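PDB 3KK7: putative cell invasion protein with MAC/Perforin domain from Bacteroides thetaiotaomicron VPI-5482, which is of unknown function but belongs to the membrane-attack complex/perforin family, and so may act on membranes, possibly by forming pores. Local coordinates for residues Q25-N28 and S29-R33; E421-K424 and A425-I428; K440-K443 and S444-Q448; D507-P510 and D511-I515. All coordinates share one frame; numbering follows the deposited sequence.

Contact 1: residues Q25-N28 and S29-R33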
loop_
_atom_site.group_PDB
_atom_site.type_symbol
_atom_site.label_atom_id
_atom_site.label_comp_id
_atom_site.label_asym_id
_atom_site.label_seq_id
_atom_site.Cartn_x
_atom_site.Cartn_y
_atom_site.Cartn_z
ATOM N N GLN A 25 11.147 -30.011 -18.252
ATOM C CA GLN A 25 12.435 -29.368 -18.530
ATOM C C GLN A 25 13.028 -28.891 -17.213
ATOM O O GLN A 25 12.372 -28.159 -16.472
ATOM C CB GLN A 25 12.267 -28.201 -19.524
ATOM C CG GLN A 25 13.407 -27.168 -19.530
ATOM C CD GLN A 25 13.314 -26.153 -20.683
ATOM O OE1 GLN A 25 13.517 -26.505 -21.834
ATOM N NE2 GLN A 25 13.030 -24.887 -20.362
ATOM N N GLU A 26 14.249 -29.337 -16.906
ATOM C CA GLU A 26 14.977 -28.816 -15.745
ATOM C C GLU A 26 15.292 -27.354 -16.079
ATOM O O GLU A 26 15.505 -27.020 -17.251
ATOM C CB GLU A 26 16.297 -29.570 -15.500
ATOM C CG GLU A 26 16.220 -31.113 -15.331
ATOM C CD GLU A 26 15.992 -31.568 -13.882
ATOM O OE1 GLU A 26 14.972 -31.158 -13.263
ATOM O OE2 GLU A 26 16.833 -32.361 -13.384
ATOM N N ARG A 27 15.337 -26.487 -15.079
ATOM C CA ARG A 27 15.831 -25.139 -15.321
ATOM C C ARG A 27 17.259 -25.262 -15.861
ATOM O O ARG A 27 18.102 -25.936 -15.250
ATOM C CB ARG A 27 15.825 -24.308 -14.035
ATOM C CG ARG A 27 16.497 -22.935 -14.157
ATOM C CD ARG A 27 16.422 -22.174 -12.825
ATOM N NE ARG A 27 17.194 -20.934 -12.878
ATOM C CZ ARG A 27 16.806 -19.831 -13.500
ATOM N NH1 ARG A 27 15.629 -19.776 -14.113
ATOM N NH2 ARG A 27 17.598 -18.775 -13.507
ATOM N N ASN A 28 17.521 -24.637 -17.007
ATOM C CA ASN A 28 18.859 -24.649 -17.565
ATOM C C ASN A 28 19.894 -24.287 -16.485
ATOM O O ASN A 28 19.859 -23.198 -15.896
ATOM C CB ASN A 28 18.963 -23.709 -18.754
ATOM C CG ASN A 28 20.288 -23.835 -19.475
ATOM O OD1 ASN A 28 21.352 -23.631 -18.891
ATOM N ND2 ASN A 28 20.230 -24.170 -20.751
ATOM N N SER A 29 20.816 -25.218 -16.255
ATOM C CA SER A 29 21.718 -25.172 -15.109
ATOM C C SER A 29 22.780 -24.061 -15.145
ATOM O O SER A 29 23.393 -23.762 -14.111
ATOM C CB SER A 29 22.384 -26.553 -14.915
ATOM O OG SER A 29 22.795 -27.137 -16.147
ATOM N N SER A 30 23.014 -23.457 -16.312
ATOM C CA SER A 30 24.010 -22.385 -16.411
ATOM C C SER A 30 23.397 -21.007 -16.142
ATOM O O SER A 30 24.117 -20.021 -16.006
ATOM C CB SER A 30 24.736 -22.431 -17.759
ATOM O OG SER A 30 23.836 -22.349 -18.837
ATOM N N LEU A 31 22.070 -20.939 -16.052
ATOM C CA LEU A 31 21.394 -19.714 -15.615
ATOM C C LEU A 31 21.686 -19.481 -14.144
ATOM O O LEU A 31 21.752 -20.451 -13.377
ATOM C CB LEU A 31 19.891 -19.858 -15.761
ATOM C CG LEU A 31 19.338 -20.048 -17.163
ATOM C CD1 LEU A 31 17.868 -20.392 -17.053
ATOM C CD2 LEU A 31 19.549 -18.796 -17.982
ATOM N N PRO A 32 21.839 -18.208 -13.729
ATOM C CA PRO A 32 22.016 -17.984 -12.283
ATOM C C PRO A 32 20.714 -18.266 -11.503
ATOM O O PRO A 32 19.662 -18.476 -12.104
ATOM C CB PRO A 32 22.436 -16.508 -12.170
ATOM C CG PRO A 32 22.384 -15.925 -13.573
ATOM C CD PRO A 32 21.760 -16.949 -14.495
ATOM N N ARG A 33 20.822 -18.345 -10.180
ATOM C CA ARG A 33 19.673 -18.490 -9.295
ATOM C C ARG A 33 19.466 -17.202 -8.516
ATOM O O ARG A 33 19.561 -17.204 -7.295
ATOM C CB ARG A 33 19.897 -19.628 -8.316
ATOM C CG ARG A 33 20.176 -20.927 -9.006
ATOM C CD ARG A 33 19.696 -22.125 -8.212
ATOM N NE ARG A 33 19.230 -23.142 -9.146
ATOM C CZ ARG A 33 17.957 -23.440 -9.401
ATOM N NH1 ARG A 33 16.953 -22.848 -8.758
ATOM N NH2 ARG A 33 17.693 -24.384 -10.299
HETATM O O HOH W 1 20.271 -27.990 -17.000
#
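Asn28 to Leu31 form a type I beta turn, closed by a backbone bond from Leu31 N to Asn28 O (3.2 Å), just after strand 22-25. The side chain of Asn28 adds an Asx turn to it. Its OD1 accepts Ser30 N at 3.1 Å, in the plane of the amide, and Ser30 OG at 2.8 Å, tilted from that plane. Two donors of one residue thus grip one oxygen and fix the amide. Ser30 OG sits between its own backbone N and carbonyl carbon (chi1 57°), which turns it back toward Asn28. Arg27 runs extended from CG to NE alongside the turn. Its NH2 meets Pro32 O end-on at 2.5 Å, a short bond close to the guanidinium plane. Leu31 lies across one face of that group, with CB 3.4 Å from Arg27 NH2. Arg33 returns antiparallel to Arg27 and places NH2 3.6 Å from Arg27 CD. The two guanidinium planes are steeply inclined, 69° apart. Arg27 also donates from NH1 to Ala512 O and from NH2 to Asp511 O, at the end of helix 508-512, while Arg33 NH1 forms a salt bridge to Glu374. Carbonyl oxygens thus accept from Arg27, and Glu374, which Arg27 also touches, pairs with Arg33; this probably eases the approach of two like charges.

Contact 2: residues E421-K424 and A425-I428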
loop_
_atom_site.group_PDB
_atom_site.type_symbol
_atom_site.label_atom_id
_atom_site.label_comp_id
_atom_site.label_asym_id
_atom_site.label_seq_id
_atom_site.Cartn_x
_atom_site.Cartn_y
_atom_site.Cartn_z
ATOM N N GLU A 421 -16.584 -33.561 -26.054
ATOM C CA GLU A 421 -15.749 -34.783 -26.103
ATOM C C GLU A 421 -14.267 -34.488 -26.286
ATOM O O GLU A 421 -13.420 -35.217 -25.775
ATOM C CB GLU A 421 -16.248 -35.764 -27.181
ATOM C CG GLU A 421 -17.520 -36.564 -26.778
ATOM C CD GLU A 421 -18.783 -35.686 -26.581
ATOM O OE1 GLU A 421 -18.829 -34.544 -27.100
ATOM O OE2 GLU A 421 -19.738 -36.143 -25.906
ATOM N N GLU A 422 -13.959 -33.411 -26.999
ATOM C CA GLU A 422 -12.576 -32.968 -27.153
ATOM C C GLU A 422 -11.977 -32.556 -25.807
ATOM O O GLU A 422 -10.927 -33.062 -25.393
ATOM C CB GLU A 422 -12.502 -31.795 -28.121
ATOM C CG GLU A 422 -12.900 -32.144 -29.543
ATOM C CD GLU A 422 -12.887 -30.930 -30.458
ATOM O OE1 GLU A 422 -12.195 -29.936 -30.111
ATOM O OE2 GLU A 422 -13.559 -30.974 -31.519
ATOM N N LEU A 423 -12.663 -31.639 -25.128
ATOM C CA LEU A 423 -12.237 -31.151 -23.809
ATOM C C LEU A 423 -12.100 -32.282 -22.788
ATOM O O LEU A 423 -11.143 -32.305 -22.017
ATOM C CB LEU A 423 -13.210 -30.071 -23.289
ATOM C CG LEU A 423 -13.323 -28.750 -24.079
ATOM C CD1 LEU A 423 -14.613 -28.014 -23.737
ATOM C CD2 LEU A 423 -12.112 -27.842 -23.846
ATOM N N LYS A 424 -13.043 -33.218 -22.800
ATOM C CA LYS A 424 -12.987 -34.405 -21.931
ATOM C C LYS A 424 -11.762 -35.298 -22.218
ATOM O O LYS A 424 -11.290 -36.028 -21.331
ATOM C CB LYS A 424 -14.285 -35.217 -22.079
ATOM C CG LYS A 424 -14.402 -36.427 -21.153
ATOM C CD LYS A 424 -15.829 -36.978 -21.159
ATOM C CE LYS A 424 -15.943 -38.348 -20.492
ATOM N NZ LYS A 424 -17.357 -38.805 -20.469
ATOM N N ALA A 425 -11.259 -35.242 -23.456
ATOM C CA ALA A 425 -10.061 -35.995 -23.852
ATOM C C ALA A 425 -8.772 -35.431 -23.232
ATOM O O ALA A 425 -7.738 -36.101 -23.254
ATOM C CB ALA A 425 -9.940 -36.062 -25.380
ATOM N N ASN A 426 -8.831 -34.208 -22.690
ATOM C CA ASN A 426 -7.714 -33.655 -21.932
ATOM C C ASN A 426 -7.547 -34.357 -20.568
ATOM O O ASN A 426 -6.506 -34.201 -19.902
ATOM C CB ASN A 426 -7.882 -32.143 -21.735
ATOM C CG ASN A 426 -7.794 -31.351 -23.044
ATOM O OD1 ASN A 426 -6.997 -31.674 -23.915
ATOM N ND2 ASN A 426 -8.602 -30.294 -23.166
ATOM N N SER A 427 -8.579 -35.106 -20.161
ATOM C CA SER A 427 -8.558 -35.934 -18.943
ATOM C C SER A 427 -7.944 -37.298 -19.147
ATOM O O SER A 427 -7.746 -38.024 -18.178
ATOM C CB SER A 427 -9.970 -36.143 -18.401
ATOM O OG SER A 427 -10.443 -34.924 -17.861
ATOM N N ILE A 428 -7.681 -37.661 -20.403
ATOM C CA ILE A 428 -6.985 -38.901 -20.725
ATOM C C ILE A 428 -5.473 -38.659 -20.586
ATOM O O ILE A 428 -4.932 -37.759 -21.241
ATOM C CB ILE A 428 -7.335 -39.395 -22.168
ATOM C CG1 ILE A 428 -8.832 -39.751 -22.260
ATOM C CG2 ILE A 428 -6.442 -40.586 -22.566
ATOM C CD1 ILE A 428 -9.428 -39.664 -23.664
#
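Ala425, Asn426 and Ser427 fold back on residues 421-424 of helix 420-424, a local contact where the chain passes toward helix 429-443 in the D2 region. The backbone bonds tighten to an i to i+3 pattern. Ala425 N lies 2.9 Å from Glu422 O and makes a weaker bond to Glu421 O at 3.2 Å. Asn426 N binds Leu423 O at 3.1 Å, and Ser427 N binds Lys424 O at 3.1 Å. In these three i to i+3 bonds the donor stands about 60° above the carbonyl plane, which goes with 3-10-like winding. The beta carbons of the second segment rest on the same oxygens. Ala425 CB is 3.2 Å from Glu422 O, and Ser427 CB is 3.2 Å from Lys424 O. Asn426 CB likewise lies 3.3 Å from Leu423 O. The Asn426 amide is held by Tyr394 O, which accepts from ND2. Lys424 extends fully, its CG opposite the backbone N (chi1 -176°), and its NZ forms a weak, long ion pair with Glu391. Ile428 is the N-cap residue of helix 429-443, and Ala425 O accepts Thr431 OG1 from that helix. Leu423, Lys424 and Asn426 all lean on strand 392-401.

Contact 3: residues K440-K443 and S444-Q448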
loop_
_atom_site.group_PDB
_atom_site.type_symbol
_atom_site.label_atom_id
_atom_site.label_comp_id
_atom_site.label_asym_id
_atom_site.label_seq_id
_atom_site.Cartn_x
_atom_site.Cartn_y
_atom_site.Cartn_z
ATOM N N LYS A 440 5.475 -27.749 -24.058
ATOM C CA LYS A 440 6.865 -27.650 -23.615
ATOM C C LYS A 440 7.801 -27.470 -24.823
ATOM O O LYS A 440 8.607 -26.552 -24.826
ATOM C CB LYS A 440 7.251 -28.851 -22.738
ATOM C CG LYS A 440 8.765 -29.069 -22.524
ATOM C CD LYS A 440 9.345 -30.111 -23.512
ATOM C CE LYS A 440 10.733 -30.598 -23.121
ATOM N NZ LYS A 440 11.641 -29.451 -22.793
ATOM N N ASP A 441 7.663 -28.304 -25.858
ATOM C CA ASP A 441 8.537 -28.191 -27.044
ATOM C C ASP A 441 8.486 -26.773 -27.596
ATOM O O ASP A 441 9.517 -26.215 -27.961
ATOM C CB ASP A 441 8.152 -29.181 -28.158
ATOM C CG ASP A 441 8.457 -30.643 -27.799
ATOM O OD1 ASP A 441 9.090 -30.919 -26.751
ATOM O OD2 ASP A 441 8.055 -31.536 -28.583
ATOM N N GLU A 442 7.287 -26.190 -27.645
ATOM C CA GLU A 442 7.143 -24.802 -28.108
ATOM C C GLU A 442 7.746 -23.780 -27.159
ATOM O O GLU A 442 8.693 -23.079 -27.518
ATOM C CB GLU A 442 5.680 -24.430 -28.417
ATOM C CG GLU A 442 5.349 -24.457 -29.930
ATOM C CD GLU A 442 6.191 -23.443 -30.732
ATOM O OE1 GLU A 442 6.296 -22.254 -30.308
ATOM O OE2 GLU A 442 6.753 -23.848 -31.779
ATOM N N LYS A 443 7.208 -23.695 -25.948
ATOM C CA LYS A 443 7.671 -22.674 -25.005
ATOM C C LYS A 443 9.177 -22.788 -24.722
ATOM O O LYS A 443 9.869 -21.782 -24.539
ATOM C CB LYS A 443 6.854 -22.702 -23.697
ATOM C CG LYS A 443 5.344 -22.372 -23.840
ATOM C CD LYS A 443 5.065 -21.224 -24.823
ATOM C CE LYS A 443 3.637 -20.698 -24.713
ATOM N NZ LYS A 443 3.206 -20.070 -25.962
ATOM N N SER A 444 9.680 -24.016 -24.724
ATOM C CA SER A 444 11.113 -24.298 -24.568
ATOM C C SER A 444 12.004 -23.500 -25.539
ATOM O O SER A 444 13.165 -23.254 -25.254
ATOM C CB SER A 444 11.345 -25.801 -24.779
ATOM O OG SER A 444 12.618 -26.200 -24.351
ATOM N N LYS A 445 11.462 -23.114 -26.692
ATOM C CA LYS A 445 12.207 -22.316 -27.677
ATOM C C LYS A 445 12.513 -20.903 -27.166
ATOM O O LYS A 445 13.434 -20.262 -27.657
ATOM C CB LYS A 445 11.419 -22.178 -28.991
ATOM C CG LYS A 445 11.177 -23.454 -29.822
ATOM C CD LYS A 445 9.985 -23.222 -30.803
ATOM C CE LYS A 445 10.173 -23.841 -32.200
ATOM N NZ LYS A 445 10.015 -25.306 -32.223
ATOM N N TYR A 446 11.725 -20.430 -26.200
ATOM C CA TYR A 446 11.818 -19.059 -25.705
ATOM C C TYR A 446 12.224 -18.966 -24.222
ATOM O O TYR A 446 12.859 -17.989 -23.817
ATOM C CB TYR A 446 10.465 -18.354 -25.948
ATOM C CG TYR A 446 9.938 -18.571 -27.347
ATOM C CD1 TYR A 446 10.409 -17.812 -28.418
ATOM C CD2 TYR A 446 8.997 -19.564 -27.612
ATOM C CE1 TYR A 446 9.940 -18.034 -29.731
ATOM C CE2 TYR A 446 8.524 -19.797 -28.919
ATOM C CZ TYR A 446 9.002 -19.027 -29.973
ATOM O OH TYR A 446 8.538 -19.254 -31.255
ATOM N N TYR A 447 11.846 -19.971 -23.423
ATOM C CA TYR A 447 12.054 -19.956 -21.970
ATOM C C TYR A 447 12.922 -21.142 -21.574
ATOM O O TYR A 447 12.638 -22.277 -21.975
ATOM C CB TYR A 447 10.736 -20.122 -21.226
ATOM C CG TYR A 447 9.712 -19.029 -21.382
ATOM C CD1 TYR A 447 8.775 -19.049 -22.418
ATOM C CD2 TYR A 447 9.613 -18.017 -20.442
ATOM C CE1 TYR A 447 7.796 -18.039 -22.525
ATOM C CE2 TYR A 447 8.645 -17.016 -20.546
ATOM C CZ TYR A 447 7.750 -17.030 -21.576
ATOM O OH TYR A 447 6.813 -16.032 -21.635
ATOM N N GLN A 448 13.944 -20.873 -20.761
ATOM C CA GLN A 448 14.895 -21.890 -20.289
ATOM C C GLN A 448 14.734 -22.187 -18.792
ATOM O O GLN A 448 15.651 -22.721 -18.146
ATOM C CB GLN A 448 16.320 -21.410 -20.536
ATOM C CG GLN A 448 16.791 -21.509 -21.973
ATOM C CD GLN A 448 18.300 -21.402 -22.056
ATOM O OE1 GLN A 448 18.923 -20.674 -21.277
ATOM N NE2 GLN A 448 18.899 -22.141 -22.981
#
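Glu442 meets Lys445 and Tyr446 with its carboxylate. OE2 lies 3.4 Å from Lys445 CD and forms a long salt bridge to Lys445 NZ at 3.6 Å. OE1 comes to the edge of the Tyr446 ring, in its plane, 3.6 Å from Tyr446 CE2. Carboxylate and ring are turned 47° apart, and the two side chains run the same way. Lys445 bends at chi3 (141°) and chi4, which curls its amine back to the acid. The backbone of the same residues ends helix 429-443. Lys445 N binds Glu442 O at 2.9 Å. Lys443 O then takes two donors, Tyr446 N at 2.8 Å and Tyr447 N at 2.9 Å, the second nearly in line with the carbonyl. The same oxygen faces the edge of the Tyr447 ring, 3.6 Å from CD1. This helix end leads into strand 450-454, which pairs with strands 22-25 and 376-386 in a mixed sheet. Farther out, Lys443 NZ makes a salt bridge to Glu476, and Ser444 OG is hydrogen-bonded to Gln25 OE1. Trp518 meets the Tyr446 ring edge-to-face and also touches the Tyr447 ring. Lys443 and Tyr447 pack on Ile377 of strand 376-386 and on Phe410 of strand 407-411.

Contact 4: residues D507-P510 and D511-I515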
loop_
_atom_site.group_PDB
_atom_site.type_symbol
_atom_site.label_atom_id
_atom_site.label_comp_id
_atom_site.label_asym_id
_atom_site.label_seq_id
_atom_site.Cartn_x
_atom_site.Cartn_y
_atom_site.Cartn_z
ATOM N N ASP A 507 19.693 -7.254 -16.727
ATOM C CA ASP A 507 19.690 -8.603 -17.275
ATOM C C ASP A 507 19.396 -9.700 -16.228
ATOM O O ASP A 507 18.850 -10.757 -16.573
ATOM C CB ASP A 507 21.009 -8.871 -18.038
ATOM C CG ASP A 507 21.072 -8.160 -19.426
ATOM O OD1 ASP A 507 20.078 -7.556 -19.867
ATOM O OD2 ASP A 507 22.125 -8.225 -20.094
ATOM N N TYR A 508 19.684 -9.459 -14.954
ATOM C CA TYR A 508 19.378 -10.482 -13.961
ATOM C C TYR A 508 17.900 -10.918 -14.015
ATOM O O TYR A 508 17.596 -12.066 -13.720
ATOM C CB TYR A 508 19.770 -10.041 -12.546
ATOM C CG TYR A 508 18.630 -9.533 -11.636
ATOM C CD1 TYR A 508 17.876 -10.407 -10.855
ATOM C CD2 TYR A 508 18.348 -8.178 -11.526
ATOM C CE1 TYR A 508 16.866 -9.930 -10.015
ATOM C CE2 TYR A 508 17.360 -7.721 -10.707
ATOM C CZ TYR A 508 16.621 -8.594 -9.947
ATOM O OH TYR A 508 15.616 -8.109 -9.131
ATOM N N ILE A 509 16.995 -10.009 -14.391
ATOM C CA ILE A 509 15.560 -10.329 -14.475
ATOM C C ILE A 509 15.248 -11.263 -15.640
ATOM O O ILE A 509 14.755 -12.362 -15.414
ATOM C CB ILE A 509 14.656 -9.062 -14.518
ATOM C CG1 ILE A 509 14.825 -8.243 -13.231
ATOM C CG2 ILE A 509 13.173 -9.453 -14.681
ATOM C CD1 ILE A 509 14.141 -6.891 -13.242
ATOM N N PRO A 510 15.527 -10.855 -16.888
ATOM C CA PRO A 510 15.293 -11.860 -17.963
ATOM C C PRO A 510 16.001 -13.196 -17.703
ATOM O O PRO A 510 15.483 -14.251 -18.074
ATOM C CB PRO A 510 15.829 -11.187 -19.239
ATOM C CG PRO A 510 16.546 -9.922 -18.780
ATOM C CD PRO A 510 15.992 -9.558 -17.416
ATOM N N ASP A 511 17.156 -13.150 -17.035
ATOM C CA ASP A 511 17.907 -14.374 -16.692
ATOM C C ASP A 511 17.169 -15.246 -15.658
ATOM O O ASP A 511 17.221 -16.480 -15.732
ATOM C CB ASP A 511 19.375 -14.064 -16.273
ATOM C CG ASP A 511 20.355 -13.999 -17.487
ATOM O OD1 ASP A 511 19.975 -14.479 -18.583
ATOM O OD2 ASP A 511 21.499 -13.473 -17.348
ATOM N N ALA A 512 16.457 -14.621 -14.726
ATOM C CA ALA A 512 15.625 -15.371 -13.798
ATOM C C ALA A 512 14.561 -16.170 -14.567
ATOM O O ALA A 512 14.272 -17.317 -14.226
ATOM C CB ALA A 512 15.012 -14.467 -12.817
ATOM N N TYR A 513 14.032 -15.612 -15.649
ATOM C CA TYR A 513 13.069 -16.344 -16.494
ATOM C C TYR A 513 13.712 -17.154 -17.619
ATOM O O TYR A 513 13.027 -17.865 -18.356
ATOM C CB TYR A 513 12.046 -15.375 -17.080
ATOM C CG TYR A 513 11.155 -14.706 -16.046
ATOM C CD1 TYR A 513 11.593 -13.606 -15.321
ATOM C CD2 TYR A 513 9.866 -15.151 -15.829
ATOM C CE1 TYR A 513 10.774 -12.987 -14.399
ATOM C CE2 TYR A 513 9.031 -14.531 -14.912
ATOM C CZ TYR A 513 9.481 -13.457 -14.196
ATOM O OH TYR A 513 8.635 -12.865 -13.286
ATOM N N GLY A 514 15.030 -17.069 -17.744
ATOM C CA GLY A 514 15.760 -17.761 -18.822
ATOM C C GLY A 514 15.231 -17.371 -20.187
ATOM O O GLY A 514 14.937 -18.241 -21.003
ATOM N N ILE A 515 15.084 -16.061 -20.405
ATOM C CA ILE A 515 14.507 -15.503 -21.634
ATOM C C ILE A 515 15.408 -14.437 -22.273
ATOM O O ILE A 515 15.003 -13.746 -23.202
ATOM C CB ILE A 515 13.075 -14.889 -21.388
ATOM C CG1 ILE A 515 13.126 -13.706 -20.420
ATOM C CG2 ILE A 515 12.109 -15.938 -20.861
ATOM C CD1 ILE A 515 11.806 -13.106 -20.192
#
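Asp511 sits one helical turn after Asp507, and its N binds Asp507 O at 3.0 Å, almost straight along the carbonyl. Its CB rests 3.4 Å from the same Asp507 O. Pro510 just before it has no N-H to give, as suits the first turn of a helix. Ala512 continues the winding with a bond from N to Tyr508 O (3.0 Å), and its CB lies near Ile509 O. Tyr513 N reaches Ile509 O only weakly, at 3.3 Å. The Tyr513 ring presents its edge to that oxygen, which lies in the ring plane 3.4 Å from CD1. CE1 of the same ring touches Ile509 CG2. The Tyr513 hydroxyl is hydrogen-bonded to the C-terminal carboxylate of Leu541 and to Arg403 N. Gly514 leaves the helix with a positive phi of 56°, and its N makes a weak bond back to Asp511 O. Ile515 N then spans five residues to Pro510 O at 3.0 Å. Its CG1 stands between its backbone N and carbonyl carbon (chi1 63°), which brings it against Pro510 CB at 3.9 Å. On its other branch, Ile515 touches Tyr447. Outside the turn, Pro510 packs on Leu516 and Tyr503. The six-to-one bond, the weaker bond inside it, the glycine and the apolar contact between Pro510 and Ile515 together make a Schellman motif. It ends helix 508-512 in the D3 region and hands the chain to helix 516-521, with Ile515 as N-cap residue.

Overall arrangement
Along the chain the contacts follow in numerical order, each complete before the next begins. Contacts 1, 3 and 4 nevertheless form one cluster, with centres 11 to 14 Å apart, and each touches the other two. Gln448 of contact 3 bonds to both of the others through its backbone, its O accepting from Asn28 N and its N donating to Gly514 O. Contact 2 stands apart, its centre about 24 Å from that of contact 3, at the other end of helix 429-443. Contacts 2 and 3 lie in the D2 range and contact 4 in the D3 range. The cluster therefore ties the segment after strand 22-25 to the D2 and D3 regions.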